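Local atomic coordinates of iron transport multicopper oxidase FET3 (Saccharomyces cerevisiae, PDB entry 1ZPU), a protein that oxidises ferrous to ferric iron at the cell surface, reducing dioxygen to water with four copper ions, for high-affinity iron uptake through the permease FTR1. Residues A70-V75 with E494-V499. Sequence-based numbering, arbitrary orientation.
Sequences ASMDGV and ENHLEV
S71 and M72, in a loop of the first cupredoxin domain in the second shell of the copper cluster, meet H496 of the last helix, 494-502, illustrating how one imidazole can join parts of a fold more than 400 residues apart in the chain. H496 reaches over from the helix and presents the NE2 corner of its ring to the short 3-10 segment. With CG anti to the carbonyl carbon (chi1 -72°) the ring points from the helix toward the loop, where the side chain crosses that of M72 at about a right angle. M72 SD sits at the ring edge, in the imidazole plane and 4.5 Å from the ring centroid, a Met-aromatic contact. There it accepts a weak hydrogen bond from H496 NE2, 3.4 Å long, with an N-H...S angle of 155°. A bend at chi2 (-63°) brings the end of the thioether to the ring, and the CE methyl also lies at its edge, near the plane. S71 OG lies obliquely to the ring, 3.0 Å from H496 NE2, at an angle too poor for a hydrogen bond. Helix and loop have further partners: N495 bonds to the backbone of T88 and L90 in strand 88-94, while the backbone O of D73 bonds to ND1 of the copper ligand H60 and its carboxylate OD2 to ND1 of the ligand H397. The contact thus joins the last helix to a second-shell loop of the trinuclear copper site characteristic of multicopper oxidases.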
loop_
_atom_site.group_PDB
_atom_site.type_symbol
_atom_site.label_atom_id
_atom_site.label_comp_id
_atom_site.label_asym_id
_atom_site.label_seq_id
_atom_site.Cartn_x
_atom_site.Cartn_y
_atom_site.Cartn_z
ATOM N N ALA A 70 -10.418 -0.761 14.762
ATOM C CA ALA A 70 -10.110 0.299 13.769
ATOM C C ALA A 70 -9.080 1.321 14.252
ATOM O O ALA A 70 -8.264 1.810 13.485
ATOM C CB ALA A 70 -11.385 1.018 13.342
ATOM N N SER A 71 -9.135 1.641 15.532
ATOM C CA SER A 71 -8.184 2.530 16.181
ATOM C C SER A 71 -6.716 2.170 15.898
ATOM O O SER A 71 -5.820 2.995 16.056
ATOM C CB SER A 71 -8.461 2.494 17.692
ATOM O OG SER A 71 -7.307 2.813 18.434
ATOM N N MET A 72 -6.472 0.933 15.486
ATOM C CA MET A 72 -5.104 0.433 15.379
ATOM C C MET A 72 -4.583 0.413 13.944
ATOM O O MET A 72 -3.467 -0.046 13.700
ATOM C CB MET A 72 -4.975 -0.973 15.987
ATOM C CG MET A 72 -5.405 -1.105 17.441
ATOM S SD MET A 72 -4.403 -0.113 18.556
ATOM C CE MET A 72 -5.342 -0.254 20.084
ATOM N N ASP A 73 -5.380 0.922 13.005
ATOM C CA ASP A 73 -5.031 0.875 11.585
ATOM C C ASP A 73 -3.858 1.775 11.222
ATOM O O ASP A 73 -3.173 1.535 10.228
ATOM C CB ASP A 73 -6.230 1.239 10.718
ATOM C CG ASP A 73 -6.056 0.794 9.279
ATOM O OD1 ASP A 73 -5.559 -0.332 9.068
ATOM O OD2 ASP A 73 -6.423 1.568 8.370
ATOM N N GLY A 74 -3.645 2.818 12.017
ATOM C CA GLY A 74 -2.468 3.679 11.881
ATOM C C GLY A 74 -2.490 4.719 10.779
ATOM O O GLY A 74 -1.456 5.053 10.228
ATOM N N VAL A 75 -3.666 5.247 10.461
ATOM C CA VAL A 75 -3.771 6.320 9.486
ATOM C C VAL A 75 -4.181 7.592 10.214
ATOM O O VAL A 75 -5.306 7.685 10.705
ATOM C CB VAL A 75 -4.781 6.001 8.359
ATOM C CG1 VAL A 75 -4.811 7.134 7.365
ATOM C CG2 VAL A 75 -4.415 4.708 7.659
ATOM N N GLU A 494 -6.681 4.819 26.755
ATOM C CA GLU A 494 -6.071 5.973 27.417
ATOM C C GLU A 494 -4.830 6.418 26.633
ATOM O O GLU A 494 -4.658 7.607 26.364
ATOM C CB GLU A 494 -5.705 5.683 28.889
ATOM C CG GLU A 494 -6.630 4.714 29.649
ATOM C CD GLU A 494 -7.797 5.399 30.349
ATOM O OE1 GLU A 494 -8.284 6.437 29.846
ATOM O OE2 GLU A 494 -8.239 4.888 31.409
ATOM N N ASN A 495 -3.989 5.461 26.252
ATOM C CA ASN A 495 -2.791 5.767 25.484
ATOM C C ASN A 495 -3.046 6.619 24.238
ATOM O O ASN A 495 -2.343 7.615 24.024
ATOM C CB ASN A 495 -2.030 4.502 25.103
ATOM C CG ASN A 495 -0.816 4.806 24.257
ATOM O OD1 ASN A 495 -0.657 4.275 23.150
ATOM N ND2 ASN A 495 0.032 5.704 24.752
ATOM N N HIS A 496 -4.038 6.226 23.429
ATOM C CA HIS A 496 -4.394 6.949 22.196
ATOM C C HIS A 496 -4.848 8.390 22.468
ATOM O O HIS A 496 -4.409 9.320 21.784
ATOM C CB HIS A 496 -5.481 6.210 21.407
ATOM C CG HIS A 496 -5.015 4.955 20.740
ATOM N ND1 HIS A 496 -3.837 4.876 20.031
ATOM C CD2 HIS A 496 -5.587 3.732 20.652
ATOM C CE1 HIS A 496 -3.692 3.655 19.549
ATOM N NE2 HIS A 496 -4.741 2.942 19.907
ATOM N N LEU A 497 -5.729 8.564 23.454
ATOM C CA LEU A 497 -6.159 9.888 23.885
ATOM C C LEU A 497 -4.947 10.708 24.343
ATOM O O LEU A 497 -4.839 11.899 24.046
ATOM C CB LEU A 497 -7.212 9.769 25.005
ATOM C CG LEU A 497 -8.734 9.672 24.747
ATOM C CD1 LEU A 497 -9.134 9.315 23.310
ATOM C CD2 LEU A 497 -9.391 8.712 25.744
ATOM N N GLU A 498 -4.033 10.047 25.048
ATOM C CA GLU A 498 -2.786 10.651 25.502
ATOM C C GLU A 498 -1.940 11.172 24.324
ATOM O O GLU A 498 -1.378 12.269 24.413
ATOM C CB GLU A 498 -2.021 9.634 26.358
ATOM C CG GLU A 498 -0.535 9.901 26.563
ATOM C CD GLU A 498 -0.250 10.847 27.714
ATOM O OE1 GLU A 498 -1.152 11.097 28.560
ATOM O OE2 GLU A 498 0.901 11.333 27.767
ATOM N N VAL A 499 -1.864 10.385 23.242
ATOM C CA VAL A 499 -1.191 10.780 21.995
ATOM C C VAL A 499 -1.794 12.065 21.439
ATOM O O VAL A 499 -1.065 12.988 21.070
ATOM C CB VAL A 499 -1.304 9.678 20.880
ATOM C CG1 VAL A 499 -0.663 10.137 19.572
ATOM C CG2 VAL A 499 -0.672 8.385 21.315
#